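Local coordinates for ATP-dependent 6-phosphofructokinase subunit beta (Saccharomyces cerevisiae, PDB 3O8O), which catalyses the ATP-dependent phosphorylation of D-fructose 6-phosphate to fructose 1,6-bisphosphate, the first committing step of glycolysis, at residues Val466-Ala471 with Phe497-Gln502; Met475-Phe480 with Pro511-Pro516; Gly487-Gly492 with Lys681-Ile686. All coordinates share one frame; numbering follows the deposited sequence.

Interaction 1. Residues Val466-Ala471 with Phe497-Gln502; sequences VTPEEA and FESLHQ
Thr467 and Ser499 mark the closest backbone approach, CA to CA 5.7 Å, where the turn of Val466-Ala471 leans on one flank of helix 494-504. Gln502 is the helix residue most covered by the turn. Its chain runs extended beyond CG (chi2 179°) and carries the flat amide in among Thr467, Pro468 and Glu469. Thr467 crosses this chain at about a right angle, while Glu469 crosses it obliquely, with Glu469 CG 3.4 Å from Gln502 CD. The carboxylate of Glu469 and the amide are stacked, their planes 23° apart, and Glu469 OE1 makes a salt bridge to Arg505, just past the helix end. Pro468 sets the edge of its ring over Ser499, CD lying 3.2 Å from Ser499 OG, a hydroxyl that is hydrogen-bonded to Trp433. One turn before Gln502, Thr467 CG2 meets Glu498 CG at 4.0 Å. The turn also braces itself: Thr467 N donates to Glu470 OE2 at 2.8 Å, meeting the oxygen from above the carboxylate plane, and Glu470 N binds Thr467 O at 2.7 Å. An alanine in place of Gln502 is likely to open a gap between turn and helix and leave the Glu469 carboxylate without the flat group it stacks on. Arg465, just before the turn, and Arg742, about 7 Å from Glu498 between side chains, bind the activator fructose 2,6-bisphosphate, so the contact borders that allosteric site. Behind the turn, Pro468 and Ala471 rest on Trp433 of helix 432-439. Phe497 and Leu500 carry helix 494-504 onto Ile729 of helix 729-736 and Leu519 of strand 519-521.

Interaction 2. Residues Met475-Phe480 with Pro511-Pro516; sequences MIAYYF and PAFRIP
Phe480 and Phe513 meet in an offset edge-to-face pair, the edge of Phe513 directed at the face of Phe480, with ring centroids 5.3 Å apart and planes at 76°. The nearest atoms are Phe480 CD2 and Phe513 CE1. With CG anti to its carbonyl carbon (chi1 -56°), the Phe513 ring is carried back to helix 473-483, although its CB does not point straight there. The far end of the ring then slides along the helix one turn before Phe480: CZ lies 3.6 Å from Ala477 CB, and Ile476 CG2 approaches the ring rim close to its plane. Ala512 fills the space beside this pair, its CB 3.9 Å from Phe480 CB and 3.5 Å from the backbone oxygen of Ala477. Ile515 adds a looser touch through CD1 to Phe480 CE2. With alanine on both sides, helix and 3-10 turn come to 5.6 Å between Ala477 CA and Ala512 CA, beside the ring pair, and Phe485 adds a second edge-to-face partner for Phe480. The arrangement belongs to the alpha/beta fold of the phosphofructokinase domain: residues 511-516 are the return limb of a beta-alpha-beta crossover from strand 487-492 through helix 494-504 to strand 519-521, here packed on the preceding helix.

Interaction 3. Residues Gly487-Gly492 with Lys681-Ile686; sequences GLIIVG and KAVGFI
Gly487 and Ile686 form the close end of this contact, their CA atoms 5.9 Å apart, where strand 487-492 runs roughly antiparallel to helix 681-686 (152° between their directions, axes 8.9 Å apart at closest). Ile686 bends at chi2 (-65°), and its CD1 comes to 3.5 Å from Gly487 CA and 3.7 Å from the backbone oxygen of Leu488. Since Gly487 lacks a side chain, the methyl can lie directly against the strand backbone. Ile489 is built the other way: the extended chain (chi2 179°) carries CD1 across to Ala682 CB at 3.9 Å and Val683 CG2 at 4.0 Å, while its CG1 passes Ile686 CG1 at 4.3 Å. Beyond Ile489 the contact ends; Val491 instead packs on Ile408 of helix 408-422, and the helix face bearing Lys681 and Gly684 is partly exposed. The interface itself is buried and wholly apolar in its side chains, with no hydrogen bond across it. Strand backbone groups are engaged instead by Ala397 and Val399 of strand 395-401 and by Pro516 and Val518, which implies that helix and sheet are held here mainly by the fit of aliphatic groups and, probably, the exclusion of water.

In the fold
All three contacts lie in the C-terminal PFK domain, and their loops cross rather than nest. From the N-terminal side, the turn 466-471 enters helix 473-483 and then strand 487-492; interaction 1 closes the first loop when helix 494-504 returns to the turn. Interaction 2 closes the second, bringing residues 511-516 back to helix 473-483. Interaction 3 spans a far longer loop, returning helix 669-688 to strand 487-492. That strand links all three: Ile490 packs on Ser499 and Leu500 of interaction 1, while Leu488 meets Phe480 of interaction 2. Together they tie the flanking helices and the crossover connection to the sheet.

Interaction 1. Residues Val466-Ala471 with Phe497-Gln502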
loop_
_atom_site.group_PDB
_atom_site.type_symbol
_atom_site.label_atom_id
_atom_site.label_comp_id
_atom_site.label_asym_id
_atom_site.label_seq_id
_atom_site.Cartn_x
_atom_site.Cartn_y
_atom_site.Cartn_z
ATOM N N VAL B 466 -6.890 19.677 -16.264
ATOM C CA VAL B 466 -8.005 19.414 -17.170
ATOM C C VAL B 466 -7.629 19.763 -18.589
ATOM O O VAL B 466 -7.104 20.846 -18.836
ATOM C CB VAL B 466 -9.250 20.236 -16.825
ATOM C CG1 VAL B 466 -10.432 19.659 -17.576
ATOM C CG2 VAL B 466 -9.507 20.241 -15.317
ATOM N N THR B 467 -7.883 18.843 -19.514
ATOM C CA THR B 467 -7.592 19.084 -20.918
ATOM C C THR B 467 -8.805 19.723 -21.607
ATOM O O THR B 467 -9.950 19.547 -21.165
ATOM C CB THR B 467 -7.262 17.799 -21.666
ATOM O OG1 THR B 467 -8.355 16.885 -21.552
ATOM C CG2 THR B 467 -6.004 17.185 -21.127
ATOM N N PRO B 468 -8.574 20.459 -22.714
ATOM C CA PRO B 468 -9.691 21.099 -23.405
ATOM C C PRO B 468 -10.877 20.185 -23.623
ATOM O O PRO B 468 -12.008 20.561 -23.340
ATOM C CB PRO B 468 -9.053 21.576 -24.705
ATOM C CG PRO B 468 -7.695 21.958 -24.254
ATOM C CD PRO B 468 -7.315 20.745 -23.420
ATOM N N GLU B 469 -10.623 18.977 -24.102
ATOM C CA GLU B 469 -11.714 18.053 -24.363
ATOM C C GLU B 469 -12.508 17.732 -23.112
ATOM O O GLU B 469 -13.704 17.459 -23.175
ATOM C CB GLU B 469 -11.186 16.767 -24.978
ATOM C CG GLU B 469 -10.528 16.973 -26.316
ATOM C CD GLU B 469 -10.192 15.666 -26.985
ATOM O OE1 GLU B 469 -9.500 15.692 -28.035
ATOM O OE2 GLU B 469 -10.631 14.615 -26.451
ATOM N N GLU B 470 -11.845 17.773 -21.969
ATOM C CA GLU B 470 -12.533 17.474 -20.741
ATOM C C GLU B 470 -13.409 18.613 -20.293
ATOM O O GLU B 470 -14.366 18.398 -19.562
ATOM C CB GLU B 470 -11.536 17.141 -19.650
ATOM C CG GLU B 470 -10.816 15.836 -19.873
ATOM C CD GLU B 470 -9.582 15.710 -19.003
ATOM O OE1 GLU B 470 -8.974 14.625 -19.008
ATOM O OE2 GLU B 470 -9.212 16.694 -18.320
ATOM N N ALA B 471 -13.109 19.823 -20.737
ATOM C CA ALA B 471 -13.893 20.979 -20.325
ATOM C C ALA B 471 -14.902 21.431 -21.369
ATOM O O ALA B 471 -15.514 22.487 -21.216
ATOM C CB ALA B 471 -12.959 22.136 -19.978
ATOM N N PHE B 497 0.811 20.231 -23.038
ATOM C CA PHE B 497 1.306 19.765 -24.327
ATOM C C PHE B 497 0.056 19.227 -25.003
ATOM O O PHE B 497 -0.339 19.702 -26.055
ATOM C CB PHE B 497 2.317 18.634 -24.120
ATOM C CG PHE B 497 2.949 18.112 -25.385
ATOM C CD1 PHE B 497 3.835 18.898 -26.111
ATOM C CD2 PHE B 497 2.770 16.783 -25.774
ATOM C CE1 PHE B 497 4.545 18.363 -27.194
ATOM C CE2 PHE B 497 3.483 16.243 -26.860
ATOM C CZ PHE B 497 4.370 17.033 -27.564
ATOM N N GLU B 498 -0.566 18.242 -24.363
ATOM C CA GLU B 498 -1.778 17.611 -24.851
ATOM C C GLU B 498 -2.796 18.662 -25.262
ATOM O O GLU B 498 -3.497 18.493 -26.268
ATOM C CB GLU B 498 -2.381 16.738 -23.757
ATOM C CG GLU B 498 -3.674 16.069 -24.131
ATOM C CD GLU B 498 -3.451 14.995 -25.158
ATOM O OE1 GLU B 498 -2.410 14.319 -25.049
ATOM O OE2 GLU B 498 -4.302 14.810 -26.059
ATOM N N SER B 499 -2.896 19.740 -24.484
ATOM C CA SER B 499 -3.840 20.790 -24.823
ATOM C C SER B 499 -3.535 21.294 -26.230
ATOM O O SER B 499 -4.358 21.139 -27.150
ATOM C CB SER B 499 -3.757 21.933 -23.826
ATOM O OG SER B 499 -4.276 21.530 -22.577
ATOM N N LEU B 500 -2.354 21.885 -26.395
ATOM C CA LEU B 500 -1.913 22.388 -27.686
ATOM C C LEU B 500 -2.374 21.413 -28.739
ATOM O O LEU B 500 -3.125 21.763 -29.647
ATOM C CB LEU B 500 -0.394 22.450 -27.747
ATOM C CG LEU B 500 0.146 22.961 -29.076
ATOM C CD1 LEU B 500 -0.352 24.375 -29.262
ATOM C CD2 LEU B 500 1.645 22.938 -29.097
ATOM N N HIS B 501 -1.919 20.174 -28.601
ATOM C CA HIS B 501 -2.278 19.141 -29.545
ATOM C C HIS B 501 -3.763 19.074 -29.797
ATOM O O HIS B 501 -4.185 19.026 -30.939
ATOM C CB HIS B 501 -1.789 17.795 -29.067
ATOM C CG HIS B 501 -2.465 16.655 -29.739
ATOM N ND1 HIS B 501 -3.583 16.049 -29.217
ATOM C CD2 HIS B 501 -2.206 16.029 -30.909
ATOM C CE1 HIS B 501 -3.985 15.092 -30.036
ATOM N NE2 HIS B 501 -3.165 15.061 -31.071
ATOM N N GLN B 502 -4.564 19.066 -28.745
ATOM C CA GLN B 502 -6.004 19.002 -28.936
ATOM C C GLN B 502 -6.549 20.216 -29.694
ATOM O O GLN B 502 -7.221 20.069 -30.728
ATOM C CB GLN B 502 -6.710 18.858 -27.584
ATOM C CG GLN B 502 -6.576 17.469 -26.974
ATOM C CD GLN B 502 -7.255 17.349 -25.620
ATOM O OE1 GLN B 502 -7.187 16.304 -24.981
ATOM N NE2 GLN B 502 -7.909 18.419 -25.174
#

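Interaction 2. Residues Met475-Phe480 with Pro511-Pro516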
loop_
_atom_site.group_PDB
_atom_site.type_symbol
_atom_site.label_atom_id
_atom_site.label_comp_id
_atom_site.label_asym_id
_atom_site.label_seq_id
_atom_site.Cartn_x
_atom_site.Cartn_y
_atom_site.Cartn_z
ATOM N N MET B 475 -17.546 25.319 -25.634
ATOM C CA MET B 475 -17.485 26.472 -24.757
ATOM C C MET B 475 -16.148 27.183 -24.879
ATOM O O MET B 475 -16.064 28.414 -24.756
ATOM C CB MET B 475 -17.689 26.046 -23.302
ATOM C CG MET B 475 -19.132 25.860 -22.893
ATOM S SD MET B 475 -20.060 27.403 -23.045
ATOM C CE MET B 475 -19.623 28.278 -21.507
ATOM N N ILE B 476 -15.094 26.408 -25.105
ATOM C CA ILE B 476 -13.772 26.994 -25.225
ATOM C C ILE B 476 -13.745 27.868 -26.467
ATOM O O ILE B 476 -13.577 29.089 -26.377
ATOM C CB ILE B 476 -12.673 25.916 -25.383
ATOM C CG1 ILE B 476 -12.809 24.844 -24.291
ATOM C CG2 ILE B 476 -11.293 26.585 -25.331
ATOM C CD1 ILE B 476 -12.619 25.383 -22.868
ATOM N N ALA B 477 -13.916 27.215 -27.620
ATOM C CA ALA B 477 -13.915 27.871 -28.920
ATOM C C ALA B 477 -14.810 29.094 -28.877
ATOM O O ALA B 477 -14.420 30.170 -29.355
ATOM C CB ALA B 477 -14.395 26.900 -29.994
ATOM N N TYR B 478 -16.000 28.925 -28.294
ATOM C CA TYR B 478 -16.962 30.009 -28.171
ATOM C C TYR B 478 -16.312 31.238 -27.554
ATOM O O TYR B 478 -16.123 32.249 -28.228
ATOM C CB TYR B 478 -18.145 29.588 -27.314
ATOM C CG TYR B 478 -19.086 30.732 -27.011
ATOM C CD1 TYR B 478 -19.875 31.296 -28.017
ATOM C CD2 TYR B 478 -19.173 31.269 -25.720
ATOM C CE1 TYR B 478 -20.729 32.367 -27.749
ATOM C CE2 TYR B 478 -20.021 32.338 -25.439
ATOM C CZ TYR B 478 -20.801 32.886 -26.457
ATOM O OH TYR B 478 -21.652 33.944 -26.185
ATOM N N TYR B 479 -15.977 31.155 -26.273
ATOM C CA TYR B 479 -15.345 32.273 -25.593
ATOM C C TYR B 479 -14.159 32.800 -26.377
ATOM O O TYR B 479 -13.902 34.004 -26.416
ATOM C CB TYR B 479 -14.886 31.847 -24.214
ATOM C CG TYR B 479 -16.007 31.746 -23.220
ATOM C CD1 TYR B 479 -16.788 32.859 -22.915
ATOM C CD2 TYR B 479 -16.260 30.559 -22.540
ATOM C CE1 TYR B 479 -17.788 32.796 -21.952
ATOM C CE2 TYR B 479 -17.255 30.489 -21.572
ATOM C CZ TYR B 479 -18.013 31.614 -21.280
ATOM O OH TYR B 479 -18.968 31.573 -20.286
ATOM N N PHE B 480 -13.427 31.891 -27.001
ATOM C CA PHE B 480 -12.272 32.292 -27.791
ATOM C C PHE B 480 -12.728 33.319 -28.824
ATOM O O PHE B 480 -12.273 34.482 -28.815
ATOM C CB PHE B 480 -11.667 31.069 -28.490
ATOM C CG PHE B 480 -10.337 30.646 -27.928
ATOM C CD1 PHE B 480 -10.077 30.752 -26.567
ATOM C CD2 PHE B 480 -9.352 30.127 -28.764
ATOM C CE1 PHE B 480 -8.866 30.350 -26.048
ATOM C CE2 PHE B 480 -8.131 29.717 -28.246
ATOM C CZ PHE B 480 -7.886 29.829 -26.886
ATOM N N PRO B 511 -13.139 27.069 -36.150
ATOM C CA PRO B 511 -12.219 28.074 -36.696
ATOM C C PRO B 511 -11.613 29.093 -35.716
ATOM O O PRO B 511 -10.758 29.890 -36.117
ATOM C CB PRO B 511 -13.054 28.736 -37.783
ATOM C CG PRO B 511 -14.422 28.697 -37.186
ATOM C CD PRO B 511 -14.492 27.263 -36.702
ATOM N N ALA B 512 -12.042 29.081 -34.450
ATOM C CA ALA B 512 -11.491 30.021 -33.458
ATOM C C ALA B 512 -10.058 29.635 -33.068
ATOM O O ALA B 512 -9.288 30.450 -32.546
ATOM C CB ALA B 512 -12.378 30.065 -32.209
ATOM N N PHE B 513 -9.717 28.377 -33.336
ATOM C CA PHE B 513 -8.402 27.829 -33.040
ATOM C C PHE B 513 -7.495 27.940 -34.257
ATOM O O PHE B 513 -6.351 27.494 -34.235
ATOM C CB PHE B 513 -8.540 26.362 -32.627
ATOM C CG PHE B 513 -9.461 26.148 -31.458
ATOM C CD1 PHE B 513 -9.507 27.075 -30.416
ATOM C CD2 PHE B 513 -10.258 25.010 -31.378
ATOM C CE1 PHE B 513 -10.326 26.877 -29.315
ATOM C CE2 PHE B 513 -11.088 24.799 -30.274
ATOM C CZ PHE B 513 -11.118 25.736 -29.241
ATOM N N ARG B 514 -8.021 28.543 -35.319
ATOM C CA ARG B 514 -7.262 28.715 -36.546
ATOM C C ARG B 514 -6.210 29.805 -36.365
ATOM O O ARG B 514 -5.808 30.448 -37.332
ATOM C CB ARG B 514 -8.201 29.077 -37.700
ATOM C CG ARG B 514 -9.293 28.044 -38.015
ATOM C CD ARG B 514 -8.807 26.907 -38.916
ATOM N NE ARG B 514 -9.743 26.622 -40.013
ATOM C CZ ARG B 514 -11.032 26.293 -39.864
ATOM N NH1 ARG B 514 -11.579 26.195 -38.656
ATOM N NH2 ARG B 514 -11.789 26.068 -40.932
ATOM N N ILE B 515 -5.769 30.005 -35.122
ATOM C CA ILE B 515 -4.746 31.007 -34.814
ATOM C C ILE B 515 -3.439 30.316 -34.419
ATOM O O ILE B 515 -3.412 29.095 -34.225
ATOM C CB ILE B 515 -5.185 31.966 -33.652
ATOM C CG1 ILE B 515 -5.645 31.156 -32.437
ATOM C CG2 ILE B 515 -6.288 32.893 -34.124
ATOM C CD1 ILE B 515 -5.944 32.006 -31.201
ATOM N N PRO B 516 -2.329 31.086 -34.327
ATOM C CA PRO B 516 -1.031 30.508 -33.947
ATOM C C PRO B 516 -1.099 30.233 -32.440
ATOM O O PRO B 516 -1.687 31.028 -31.685
ATOM C CB PRO B 516 -0.030 31.624 -34.286
ATOM C CG PRO B 516 -0.770 32.513 -35.241
ATOM C CD PRO B 516 -2.169 32.511 -34.673
#

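Interaction 3. Residues Gly487-Gly492 with Lys681-Ile686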
loop_
_atom_site.group_PDB
_atom_site.type_symbol
_atom_site.label_atom_id
_atom_site.label_comp_id
_atom_site.label_asym_id
_atom_site.label_seq_id
_atom_site.Cartn_x
_atom_site.Cartn_y
_atom_site.Cartn_z
ATOM N N GLY B 487 -4.006 35.105 -30.925
ATOM C CA GLY B 487 -3.048 34.071 -30.563
ATOM C C GLY B 487 -3.153 33.613 -29.120
ATOM O O GLY B 487 -3.584 34.363 -28.230
ATOM N N LEU B 488 -2.739 32.368 -28.899
ATOM C CA LEU B 488 -2.770 31.747 -27.578
ATOM C C LEU B 488 -1.361 31.393 -27.143
ATOM O O LEU B 488 -0.542 30.995 -27.957
ATOM C CB LEU B 488 -3.602 30.464 -27.627
ATOM C CG LEU B 488 -3.791 29.761 -26.281
ATOM C CD1 LEU B 488 -4.391 30.736 -25.301
ATOM C CD2 LEU B 488 -4.666 28.518 -26.449
ATOM N N ILE B 489 -1.074 31.553 -25.862
ATOM C CA ILE B 489 0.237 31.194 -25.331
ATOM C C ILE B 489 0.001 30.296 -24.127
ATOM O O ILE B 489 -0.443 30.760 -23.082
ATOM C CB ILE B 489 1.039 32.437 -24.901
ATOM C CG1 ILE B 489 1.711 33.054 -26.124
ATOM C CG2 ILE B 489 2.082 32.060 -23.869
ATOM C CD1 ILE B 489 2.502 34.303 -25.799
ATOM N N ILE B 490 0.281 29.007 -24.285
ATOM C CA ILE B 490 0.080 28.053 -23.202
ATOM C C ILE B 490 1.341 27.730 -22.389
ATOM O O ILE B 490 2.350 27.253 -22.931
ATOM C CB ILE B 490 -0.459 26.733 -23.728
ATOM C CG1 ILE B 490 -1.760 26.944 -24.476
ATOM C CG2 ILE B 490 -0.719 25.807 -22.582
ATOM C CD1 ILE B 490 -2.296 25.645 -25.078
ATOM N N VAL B 491 1.272 27.977 -21.084
ATOM C CA VAL B 491 2.398 27.690 -20.206
ATOM C C VAL B 491 2.075 26.518 -19.277
ATOM O O VAL B 491 1.158 26.598 -18.467
ATOM C CB VAL B 491 2.779 28.917 -19.372
ATOM C CG1 VAL B 491 3.858 28.548 -18.381
ATOM C CG2 VAL B 491 3.279 30.012 -20.287
ATOM N N GLY B 492 2.831 25.429 -19.410
ATOM C CA GLY B 492 2.588 24.261 -18.586
ATOM C C GLY B 492 3.379 22.995 -18.899
ATOM O O GLY B 492 4.365 23.018 -19.611
ATOM N N LYS B 681 10.007 35.260 -26.720
ATOM C CA LYS B 681 10.119 34.567 -28.000
ATOM C C LYS B 681 8.812 33.888 -28.443
ATOM O O LYS B 681 8.685 33.464 -29.592
ATOM N N ALA B 682 7.842 33.790 -27.536
ATOM C CA ALA B 682 6.556 33.172 -27.861
ATOM C C ALA B 682 5.674 34.252 -28.446
ATOM O O ALA B 682 4.983 34.030 -29.443
ATOM C CB ALA B 682 5.898 32.578 -26.619
ATOM N N VAL B 683 5.686 35.425 -27.816
ATOM C CA VAL B 683 4.896 36.537 -28.334
ATOM C C VAL B 683 5.391 36.707 -29.763
ATOM O O VAL B 683 4.603 36.783 -30.706
ATOM C CB VAL B 683 5.133 37.840 -27.530
ATOM C CG1 VAL B 683 4.716 39.038 -28.339
ATOM C CG2 VAL B 683 4.322 37.808 -26.245
ATOM N N GLY B 684 6.711 36.723 -29.911
ATOM C CA GLY B 684 7.305 36.857 -31.222
ATOM C C GLY B 684 6.786 35.805 -32.188
ATOM O O GLY B 684 6.547 36.103 -33.352
ATOM N N PHE B 685 6.598 34.574 -31.725
ATOM C CA PHE B 685 6.114 33.518 -32.616
ATOM C C PHE B 685 4.689 33.781 -33.045
ATOM O O PHE B 685 4.287 33.457 -34.167
ATOM C CB PHE B 685 6.158 32.158 -31.933
ATOM C CG PHE B 685 5.600 31.046 -32.775
ATOM C CD1 PHE B 685 6.391 30.425 -33.752
ATOM C CD2 PHE B 685 4.306 30.579 -32.563
ATOM C CE1 PHE B 685 5.906 29.344 -34.494
ATOM C CE2 PHE B 685 3.804 29.502 -33.300
ATOM C CZ PHE B 685 4.602 28.878 -34.265
ATOM N N ILE B 686 3.920 34.348 -32.126
ATOM C CA ILE B 686 2.530 34.654 -32.400
ATOM C C ILE B 686 2.411 35.683 -33.514
ATOM O O ILE B 686 1.634 35.503 -34.464
ATOM C CB ILE B 686 1.823 35.175 -31.132
ATOM C CG1 ILE B 686 1.396 33.980 -30.265
ATOM C CG2 ILE B 686 0.620 36.053 -31.507
ATOM C CD1 ILE B 686 0.324 33.076 -30.907
#